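Local coordinates for Non-reducing end beta-L-arabinofuranosidase (Bacteroides thetaiotaomicron, PDB 5MQO), which is a family GH127 glycoside hydrolase, probably an aceric acidase that acts in the breakdown of complex plant pectin by a gut bacterium, at residues 370-375 / 590-595; 375-380 / 439-444; 102-107 / 127-132. All coordinates share one frame; numbering follows the deposited sequence.

Contact 1 (370-375 / 590-595); sequences PYQLPN and AEEIRN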
loop_
_atom_site.group_PDB
_atom_site.type_symbol
_atom_site.label_atom_id
_atom_site.label_comp_id
_atom_site.label_asym_id
_atom_site.label_seq_id
_atom_site.Cartn_x
_atom_site.Cartn_y
_atom_site.Cartn_z
ATOM N N PRO A 370 -15.091 -4.298 -15.568
ATOM C CA PRO A 370 -15.285 -5.171 -14.425
ATOM C C PRO A 370 -14.845 -6.621 -14.728
ATOM O O PRO A 370 -15.029 -7.113 -15.857
ATOM C CB PRO A 370 -16.809 -5.114 -14.180
ATOM C CG PRO A 370 -17.324 -3.931 -14.927
ATOM C CD PRO A 370 -16.221 -3.376 -15.765
ATOM N N TYR A 371 -14.245 -7.274 -13.735
ATOM C CA TYR A 371 -13.674 -8.600 -13.883
ATOM C C TYR A 371 -12.664 -8.791 -15.036
ATOM O O TYR A 371 -12.430 -9.937 -15.464
ATOM C CB TYR A 371 -14.796 -9.633 -13.983
ATOM C CG TYR A 371 -15.860 -9.406 -12.966
ATOM C CD1 TYR A 371 -15.639 -9.698 -11.609
ATOM C CD2 TYR A 371 -17.080 -8.846 -13.330
ATOM C CE1 TYR A 371 -16.628 -9.449 -10.652
ATOM C CE2 TYR A 371 -18.078 -8.624 -12.393
ATOM C CZ TYR A 371 -17.845 -8.915 -11.052
ATOM O OH TYR A 371 -18.843 -8.648 -10.150
ATOM N N GLN A 372 -12.061 -7.723 -15.548
ATOM C CA GLN A 372 -11.031 -7.882 -16.572
ATOM C C GLN A 372 -9.682 -7.873 -15.869
ATOM O O GLN A 372 -9.115 -6.803 -15.598
ATOM C CB GLN A 372 -11.117 -6.792 -17.642
ATOM C CG GLN A 372 -10.004 -6.833 -18.676
ATOM C CD GLN A 372 -10.094 -5.718 -19.691
ATOM O OE1 GLN A 372 -10.695 -4.646 -19.459
ATOM N NE2 GLN A 372 -9.486 -5.956 -20.839
ATOM N N LEU A 373 -9.179 -9.065 -15.552
ATOM C CA LEU A 373 -7.977 -9.194 -14.714
ATOM C C LEU A 373 -6.867 -10.060 -15.295
ATOM O O LEU A 373 -6.419 -10.990 -14.643
ATOM C CB LEU A 373 -8.379 -9.670 -13.313
ATOM C CG LEU A 373 -9.348 -8.692 -12.615
ATOM C CD1 LEU A 373 -10.012 -9.348 -11.407
ATOM C CD2 LEU A 373 -8.645 -7.391 -12.231
ATOM N N PRO A 374 -6.374 -9.720 -16.503
ATOM C CA PRO A 374 -5.293 -10.484 -17.128
ATOM C C PRO A 374 -4.013 -10.513 -16.289
ATOM O O PRO A 374 -3.807 -9.678 -15.441
ATOM C CB PRO A 374 -5.029 -9.690 -18.412
ATOM C CG PRO A 374 -5.364 -8.282 -18.046
ATOM C CD PRO A 374 -6.636 -8.479 -17.270
ATOM N N ASN A 375 -3.144 -11.445 -16.597
ATOM C CA ASN A 375 -2.076 -11.816 -15.724
ATOM C C ASN A 375 -0.740 -11.362 -16.285
ATOM O O ASN A 375 -0.021 -10.615 -15.614
ATOM C CB ASN A 375 -2.096 -13.334 -15.551
ATOM C CG ASN A 375 -3.238 -13.814 -14.667
ATOM O OD1 ASN A 375 -4.283 -14.274 -15.144
ATOM N ND2 ASN A 375 -3.022 -13.738 -13.360
ATOM N N ALA A 590 -14.520 -13.341 -14.143
ATOM C CA ALA A 590 -13.082 -13.095 -14.373
ATOM C C ALA A 590 -12.451 -14.207 -15.237
ATOM O O ALA A 590 -11.843 -15.150 -14.731
ATOM C CB ALA A 590 -12.342 -12.960 -13.057
ATOM N N GLU A 591 -12.578 -14.044 -16.545
ATOM C CA GLU A 591 -12.263 -15.079 -17.515
ATOM C C GLU A 591 -10.799 -15.440 -17.519
ATOM O O GLU A 591 -10.436 -16.598 -17.688
ATOM C CB GLU A 591 -12.648 -14.607 -18.928
ATOM C CG GLU A 591 -14.090 -14.123 -19.081
ATOM C CD GLU A 591 -14.577 -14.153 -20.522
ATOM O OE1 GLU A 591 -13.778 -14.467 -21.441
ATOM O OE2 GLU A 591 -15.773 -13.853 -20.733
ATOM N N GLU A 592 -9.954 -14.444 -17.314
ATOM C CA GLU A 592 -8.495 -14.626 -17.383
ATOM C C GLU A 592 -7.963 -15.548 -16.306
ATOM O O GLU A 592 -6.851 -16.050 -16.432
ATOM C CB GLU A 592 -7.788 -13.270 -17.289
ATOM C CG GLU A 592 -8.087 -12.311 -18.461
ATOM C CD GLU A 592 -9.225 -11.326 -18.262
ATOM O OE1 GLU A 592 -10.092 -11.548 -17.396
ATOM O OE2 GLU A 592 -9.271 -10.323 -19.024
ATOM N N ILE A 593 -8.762 -15.770 -15.261
ATOM C CA ILE A 593 -8.422 -16.686 -14.160
ATOM C C ILE A 593 -9.520 -17.712 -13.851
ATOM O O ILE A 593 -9.536 -18.333 -12.783
ATOM C CB ILE A 593 -8.049 -15.880 -12.908
ATOM C CG1 ILE A 593 -9.166 -14.921 -12.482
ATOM C CG2 ILE A 593 -6.779 -15.102 -13.207
ATOM C CD1 ILE A 593 -8.813 -14.071 -11.263
ATOM N N ARG A 594 -10.437 -17.910 -14.801
ATOM C CA ARG A 594 -11.482 -18.894 -14.628
ATOM C C ARG A 594 -10.844 -20.280 -14.437
ATOM O O ARG A 594 -9.801 -20.584 -15.019
ATOM C CB ARG A 594 -12.447 -18.870 -15.804
ATOM C CG ARG A 594 -13.630 -19.815 -15.642
ATOM C CD ARG A 594 -14.888 -19.268 -16.278
ATOM N NE ARG A 594 -15.994 -20.216 -16.220
ATOM C CZ ARG A 594 -16.652 -20.567 -15.112
ATOM N NH1 ARG A 594 -16.324 -20.055 -13.933
ATOM N NH2 ARG A 594 -17.645 -21.447 -15.177
ATOM N N ASN A 595 -11.430 -21.070 -13.547
ATOM C CA ASN A 595 -10.946 -22.421 -13.245
ATOM C C ASN A 595 -9.449 -22.570 -12.856
ATOM O O ASN A 595 -8.758 -23.542 -13.209
ATOM C CB ASN A 595 -11.299 -23.351 -14.413
ATOM C CG ASN A 595 -11.475 -24.777 -13.967
ATOM O OD1 ASN A 595 -12.027 -25.035 -12.896
ATOM N ND2 ASN A 595 -10.978 -25.703 -14.761
#

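Contact 2 (375-380 / 439-444); sequences NSTAHN and LPYTLR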
loop_
_atom_site.group_PDB
_atom_site.type_symbol
_atom_site.label_atom_id
_atom_site.label_comp_id
_atom_site.label_asym_id
_atom_site.label_seq_id
_atom_site.Cartn_x
_atom_site.Cartn_y
_atom_site.Cartn_z
ATOM N N ASN A 375 -3.144 -11.445 -16.597
ATOM C CA ASN A 375 -2.076 -11.816 -15.724
ATOM C C ASN A 375 -0.740 -11.362 -16.285
ATOM O O ASN A 375 -0.021 -10.615 -15.614
ATOM C CB ASN A 375 -2.096 -13.334 -15.551
ATOM C CG ASN A 375 -3.238 -13.814 -14.667
ATOM O OD1 ASN A 375 -4.283 -14.274 -15.144
ATOM N ND2 ASN A 375 -3.022 -13.738 -13.360
ATOM N N SER A 376 -0.404 -11.842 -17.487
ATOM C CA SER A 376 0.824 -11.463 -18.184
ATOM C C SER A 376 0.873 -9.974 -18.473
ATOM O O SER A 376 1.950 -9.387 -18.410
ATOM C CB SER A 376 1.002 -12.208 -19.516
ATOM O OG SER A 376 0.989 -13.624 -19.383
ATOM N N THR A 377 -0.265 -9.362 -18.787
ATOM C CA THR A 377 -0.286 -7.960 -19.109
ATOM C C THR A 377 -0.873 -7.071 -18.014
ATOM O O THR A 377 -1.193 -5.914 -18.286
ATOM C CB THR A 377 -1.020 -7.714 -20.439
ATOM O OG1 THR A 377 -2.346 -8.221 -20.343
ATOM C CG2 THR A 377 -0.291 -8.424 -21.595
ATOM N N ALA A 378 -0.993 -7.563 -16.785
ATOM C CA ALA A 378 -1.358 -6.686 -15.650
ATOM C C ALA A 378 -0.302 -5.616 -15.505
ATOM O O ALA A 378 0.888 -5.928 -15.471
ATOM C CB ALA A 378 -1.458 -7.466 -14.360
ATOM N N HIS A 379 -0.730 -4.360 -15.480
ATOM C CA HIS A 379 0.197 -3.223 -15.375
ATOM C C HIS A 379 0.621 -3.103 -13.918
ATOM O O HIS A 379 1.774 -3.352 -13.611
ATOM C CB HIS A 379 -0.444 -1.937 -15.904
ATOM C CG HIS A 379 0.496 -0.783 -15.993
ATOM N ND1 HIS A 379 1.276 -0.547 -17.100
ATOM C CD2 HIS A 379 0.771 0.211 -15.121
ATOM C CE1 HIS A 379 2.002 0.543 -16.902
ATOM N NE2 HIS A 379 1.712 1.022 -15.706
ATOM N N ASN A 380 -0.315 -2.782 -13.026
ATOM C CA ASN A 380 -0.060 -2.747 -11.577
ATOM C C ASN A 380 1.203 -1.985 -11.169
ATOM O O ASN A 380 2.060 -2.448 -10.412
ATOM C CB ASN A 380 -0.022 -4.158 -11.065
ATOM C CG ASN A 380 -1.340 -4.857 -11.235
ATOM O OD1 ASN A 380 -2.399 -4.215 -11.342
ATOM N ND2 ASN A 380 -1.297 -6.189 -11.241
ATOM N N LEU A 439 5.891 -15.490 -24.348
ATOM C CA LEU A 439 5.126 -14.280 -24.630
ATOM C C LEU A 439 5.741 -13.612 -25.852
ATOM O O LEU A 439 6.909 -13.246 -25.812
ATOM C CB LEU A 439 5.114 -13.332 -23.431
ATOM C CG LEU A 439 4.130 -12.154 -23.503
ATOM C CD1 LEU A 439 2.681 -12.618 -23.408
ATOM C CD2 LEU A 439 4.438 -11.150 -22.389
ATOM N N PRO A 440 4.960 -13.477 -26.956
ATOM C CA PRO A 440 5.545 -13.101 -28.264
ATOM C C PRO A 440 5.782 -11.599 -28.540
ATOM O O PRO A 440 6.216 -11.245 -29.626
ATOM C CB PRO A 440 4.556 -13.719 -29.264
ATOM C CG PRO A 440 3.250 -13.629 -28.572
ATOM C CD PRO A 440 3.527 -13.804 -27.098
ATOM N N TYR A 441 5.509 -10.748 -27.564
ATOM C CA TYR A 441 5.796 -9.306 -27.648
ATOM C C TYR A 441 6.513 -8.910 -26.366
ATOM O O TYR A 441 6.482 -9.656 -25.378
ATOM C CB TYR A 441 4.500 -8.471 -27.842
ATOM C CG TYR A 441 3.350 -8.935 -27.002
ATOM C CD1 TYR A 441 3.190 -8.476 -25.693
ATOM C CD2 TYR A 441 2.428 -9.854 -27.493
ATOM C CE1 TYR A 441 2.131 -8.918 -24.903
ATOM C CE2 TYR A 441 1.369 -10.303 -26.703
ATOM C CZ TYR A 441 1.236 -9.835 -25.413
ATOM O OH TYR A 441 0.212 -10.262 -24.628
ATOM N N THR A 442 7.157 -7.744 -26.396
ATOM C CA THR A 442 7.840 -7.184 -25.213
ATOM C C THR A 442 7.053 -6.010 -24.671
ATOM O O THR A 442 6.999 -4.969 -25.306
ATOM C CB THR A 442 9.266 -6.730 -25.558
ATOM O OG1 THR A 442 10.065 -7.889 -25.799
ATOM C CG2 THR A 442 9.886 -5.912 -24.414
ATOM N N LEU A 443 6.457 -6.178 -23.494
ATOM C CA LEU A 443 5.720 -5.100 -22.845
ATOM C C LEU A 443 6.689 -4.006 -22.421
ATOM O O LEU A 443 7.859 -4.293 -22.168
ATOM C CB LEU A 443 4.952 -5.627 -21.621
ATOM C CG LEU A 443 3.749 -6.558 -21.939
ATOM C CD1 LEU A 443 3.371 -7.429 -20.742
ATOM C CD2 LEU A 443 2.518 -5.799 -22.438
ATOM N N ARG A 444 6.205 -2.764 -22.363
ATOM C CA ARG A 444 6.926 -1.645 -21.758
ATOM C C ARG A 444 7.385 -1.989 -20.345
ATOM O O ARG A 444 6.692 -2.680 -19.610
ATOM C CB ARG A 444 6.030 -0.401 -21.601
ATOM C CG ARG A 444 5.433 0.238 -22.857
ATOM C CD ARG A 444 4.904 1.644 -22.580
ATOM N NE ARG A 444 3.666 1.666 -21.789
ATOM C CZ ARG A 444 2.413 1.656 -22.262
ATOM N NH1 ARG A 444 2.161 1.611 -23.568
ATOM N NH2 ARG A 444 1.391 1.682 -21.410
#

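Contact 3 (102-107 / 127-132); sequences DMYKWM and DNFIAC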
loop_
_atom_site.group_PDB
_atom_site.type_symbol
_atom_site.label_atom_id
_atom_site.label_comp_id
_atom_site.label_asym_id
_atom_site.label_seq_id
_atom_site.Cartn_x
_atom_site.Cartn_y
_atom_site.Cartn_z
ATOM N N ASP A 102 11.525 13.938 -6.495
ATOM C CA ASP A 102 11.997 12.640 -6.002
ATOM C C ASP A 102 12.729 12.790 -4.673
ATOM O O ASP A 102 12.476 12.042 -3.742
ATOM C CB ASP A 102 12.932 11.986 -7.042
ATOM C CG ASP A 102 12.177 11.378 -8.223
ATOM O OD1 ASP A 102 10.919 11.474 -8.265
ATOM O OD2 ASP A 102 12.854 10.764 -9.093
ATOM N N MET A 103 13.618 13.778 -4.611
ATOM C CA MET A 103 14.433 14.058 -3.435
ATOM C C MET A 103 13.653 14.411 -2.191
ATOM O O MET A 103 14.093 14.106 -1.094
ATOM C CB MET A 103 15.365 15.223 -3.717
ATOM C CG MET A 103 16.447 14.902 -4.729
ATOM S SD MET A 103 17.899 15.957 -4.538
ATOM C CE MET A 103 17.140 17.597 -4.568
ATOM N N TYR A 104 12.531 15.101 -2.370
ATOM C CA TYR A 104 11.634 15.432 -1.261
ATOM C C TYR A 104 10.965 14.192 -0.712
ATOM O O TYR A 104 10.656 14.158 0.457
ATOM C CB TYR A 104 10.532 16.416 -1.690
ATOM C CG TYR A 104 11.019 17.759 -2.192
ATOM C CD1 TYR A 104 11.933 18.521 -1.465
ATOM C CD2 TYR A 104 10.543 18.284 -3.388
ATOM C CE1 TYR A 104 12.362 19.764 -1.924
ATOM C CE2 TYR A 104 10.969 19.523 -3.859
ATOM C CZ TYR A 104 11.874 20.263 -3.124
ATOM O OH TYR A 104 12.289 21.486 -3.606
ATOM N N LYS A 105 10.692 13.208 -1.570
ATOM C CA LYS A 105 10.156 11.908 -1.125
ATOM C C LYS A 105 11.220 11.130 -0.389
ATOM O O LYS A 105 10.947 10.606 0.660
ATOM C CB LYS A 105 9.553 11.085 -2.286
ATOM C CG LYS A 105 8.166 11.585 -2.707
ATOM C CD LYS A 105 7.559 10.821 -3.868
ATOM C CE LYS A 105 8.128 11.266 -5.213
ATOM N NZ LYS A 105 7.456 10.622 -6.381
ATOM N N TRP A 106 12.427 11.071 -0.954
ATOM C CA TRP A 106 13.591 10.440 -0.322
ATOM C C TRP A 106 13.774 10.977 1.095
ATOM O O TRP A 106 13.819 10.219 2.070
ATOM C CB TRP A 106 14.860 10.694 -1.163
ATOM C CG TRP A 106 16.174 10.189 -0.541
ATOM C CD1 TRP A 106 16.676 8.922 -0.599
ATOM C CD2 TRP A 106 17.132 10.951 0.210
ATOM N NE1 TRP A 106 17.865 8.842 0.065
ATOM C CE2 TRP A 106 18.177 10.068 0.576
ATOM C CE3 TRP A 106 17.205 12.290 0.622
ATOM C CZ2 TRP A 106 19.294 10.477 1.328
ATOM C CZ3 TRP A 106 18.324 12.705 1.376
ATOM C CH2 TRP A 106 19.349 11.790 1.723
ATOM N N MET A 107 13.860 12.301 1.171
ATOM C CA MET A 107 14.090 13.050 2.403
ATOM C C MET A 107 12.969 12.799 3.425
ATOM O O MET A 107 13.225 12.633 4.610
ATOM C CB MET A 107 14.245 14.534 2.029
ATOM C CG MET A 107 13.906 15.569 3.076
ATOM S SD MET A 107 15.245 15.815 4.222
ATOM C CE MET A 107 14.235 16.452 5.558
ATOM N N ASP A 127 19.448 18.516 7.900
ATOM C CA ASP A 127 19.768 19.945 8.035
ATOM C C ASP A 127 20.537 20.511 6.855
ATOM O O ASP A 127 20.347 21.680 6.513
ATOM C CB ASP A 127 20.568 20.216 9.313
ATOM C CG ASP A 127 19.701 20.263 10.564
ATOM O OD1 ASP A 127 18.445 20.290 10.481
ATOM O OD2 ASP A 127 20.300 20.298 11.650
ATOM N N ASN A 128 21.395 19.699 6.240
ATOM C CA ASN A 128 22.055 20.104 4.987
ATOM C C ASN A 128 21.123 20.117 3.772
ATOM O O ASN A 128 21.191 21.024 2.950
ATOM C CB ASN A 128 23.301 19.255 4.702
ATOM C CG ASN A 128 24.503 19.734 5.490
ATOM O OD1 ASN A 128 24.787 20.940 5.523
ATOM N ND2 ASN A 128 25.209 18.805 6.141
ATOM N N PHE A 129 20.265 19.115 3.646
ATOM C CA PHE A 129 19.295 19.096 2.551
ATOM C C PHE A 129 18.382 20.317 2.638
ATOM O O PHE A 129 18.173 21.021 1.650
ATOM C CB PHE A 129 18.466 17.813 2.582
ATOM C CG PHE A 129 17.509 17.703 1.437
ATOM C CD1 PHE A 129 17.947 17.252 0.199
ATOM C CD2 PHE A 129 16.179 18.074 1.582
ATOM C CE1 PHE A 129 17.069 17.162 -0.873
ATOM C CE2 PHE A 129 15.304 17.989 0.514
ATOM C CZ PHE A 129 15.748 17.535 -0.715
ATOM N N ILE A 130 17.882 20.554 3.847
ATOM C CA ILE A 130 16.993 21.673 4.156
ATOM C C ILE A 130 17.649 23.052 3.890
ATOM O O ILE A 130 17.020 23.932 3.292
ATOM C CB ILE A 130 16.511 21.567 5.620
ATOM C CG1 ILE A 130 15.626 20.330 5.788
ATOM C CG2 ILE A 130 15.757 22.811 6.056
ATOM C CD1 ILE A 130 15.542 19.825 7.215
ATOM N N ALA A 131 18.896 23.242 4.324
ATOM C CA ALA A 131 19.638 24.487 4.044
ATOM C C ALA A 131 19.667 24.865 2.556
ATOM O O ALA A 131 19.513 26.035 2.217
ATOM C CB ALA A 131 21.059 24.382 4.571
ATOM N N CYS A 132 19.875 23.874 1.688
ATOM C CA CYS A 132 19.863 24.081 0.229
ATOM C C CYS A 132 18.483 24.438 -0.280
ATOM O O CYS A 132 18.345 25.281 -1.171
ATOM C CB CYS A 132 20.314 22.828 -0.519
ATOM S SG CYS A 132 21.982 22.275 -0.145
#

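Contact 1 (370-375 / 590-595)
Two loops run past each other here, with Tyr-371 beside Ala-590 (CA to CA 4.6 Å) and Pro-374 beside Glu-592 (CA to CA 5.2 Å). Segment 370-375 has no regular structure. Segment 590-595 makes a short 3-10 turn at 591-592, with a backbone bond from Ile-593 N to Ala-590 O. The backbones also meet directly. Ala-590 CA points its hydrogen at Tyr-371 O, 3.4 Å away, in a CA-H...O contact with 162° at the hydrogen. Beside it, the CB atoms of Tyr-371 and Ala-590 pack together. The Tyr-371 ring leads away and stacks on His-587.

Glu-592 is the main side chain of the contact. Its chain bends at chi2 (94°), which brings the carboxylate back against the backbone of 371-374. Its OE1 accepts a weak hydrogen bond from Leu-373 N, at 3.2 Å and 156°. Its CG lies on Pro-374 CA at 3.6 Å, and the two side chains run alongside each other. Glu-592 OE2 meets Pro-374 CD at 3.7 Å and also touches Gln-372 CG. The Gln-372 amide turns away, and Gln-372 OE1 is hydrogen-bonded to Arg-369 N.

The contact joins a loop of the catalytic region to a loop of the C-terminal region. The Leu-373 N bond is weak, and Glu-592 OE1 also sits 3.4 Å from Tyr-371 O, another acceptor. Adhesion therefore seems to come largely from van der Waals contact, with Glu-592 CG and Ala-590 CB packed against the other loop.

Contact 2 (375-380 / 439-444)
Thr-377 and Leu-443 stand roughly perpendicular, and Tyr-441 meets the same methyl of Thr-377 from another direction. That methyl, CG2, is the meeting point. It lies at the edge of the Tyr-441 ring, near the ring plane, and touches Tyr-441 OH at 3.6 Å. It also meets both branches of Leu-443, with CD1 at 3.9 Å. The torsion of Tyr-441 sets the ring up for this: CG stands between the backbone N and the carbonyl carbon (chi1 42°), and the hydroxyl end swings toward the Thr-377 methyl. Within its own loop, Leu-439 CG lies over one face of the ring, 4.0 Å from its plane and nearer the ring's margin than its middle.

Leu-443 CD1 also presses on Ser-376 O at 3.4 Å. Ser-376 CB makes a looser contact with Leu-439 CD1 at 4.3 Å. Ser-376 and Thr-377 occupy the middle of a type I turn from Asn-375 to Ala-378.

Further along, His-379 and Arg-444 share a neighbour. The His-379 ring meets Tyr-345 edge-to-face, and Arg-444 NH2 bonds Tyr-345 O while NH1 forms a salt bridge with Asp-346.

The two loops lie at the surface of the catalytic region. Aliphatic carbons, the hydroxyl end of a tyrosine ring and a carbonyl oxygen make up the direct touch, which gives it little directional polar hold. The firmer polar ties of Arg-444 run to 345-346 instead.

Contact 3 (102-107 / 127-132)
Met-107 and Phe-129 mark the closest backbone approach (CA to CA 8.0 Å) of two roughly antiparallel helical segments, whose axes pass 11.7 Å apart at 149°. Phe-129 carries the contact. Its CG stands opposite the backbone N (chi1 -177°), and the ring extends across the gap to the first helix.

Met-107 lies over one face of the ring. Its CB makes a CH-pi contact, 4.2 Å from the ring centroid. Met-107 SD comes in obliquely and touches Phe-129 CD2 at 3.6 Å, a Met-aromatic contact. The bend of Met-107 at chi2 (81°) turns the sulfur along the ring, and its CE continues to Ile-130 CD1 at 4.0 Å.

The ring edge is met by two more side chains. Met-103 SD lies in the ring plane at its edge, 5.3 Å from the centroid, a second Met-aromatic contact, and Met-103 CE touches Phe-129 CE1 at 3.7 Å. Tyr-104 meets the ring crosswise, with CD1 at 3.9 Å from Phe-129 CE2.

With an alanine in place of Phe-129, a gap would probably open between the helices and both methionines would lose the ring they pack on.

Helices 102-117 and 120-136 form a helical hairpin, consistent with the alpha-helical barrel of this clan. Helix 192-208 covers Tyr-104, Met-107 and Ile-130. Leu-213 of helix 212-230 packs on Met-107 and Ile-130. Trp-106 bonds Leu-63 O of helix 50-69 and stacks on Trp-67.

Contacts 1 and 2 are neighbours, with centres 15 Å apart. They share Asn-375, so the loop before helix 382-399 meets the C-terminal region with one part and loop 439-444 with the next. Contact 3 lies far from both. Its centre is 43 Å from that of contact 1, on the opposite side of the chain's centre, and 36 Å from that of contact 2. A covalent tie follows the loops of contact 2: the disulfide Cys-383 to Cys-458 joins the starts of helices 382-399 and 458-466. Helix 458-466 also packs on Lys-105 of segment 102-107. Even so, the nearest atoms of contacts 2 and 3 are about 15 Å apart.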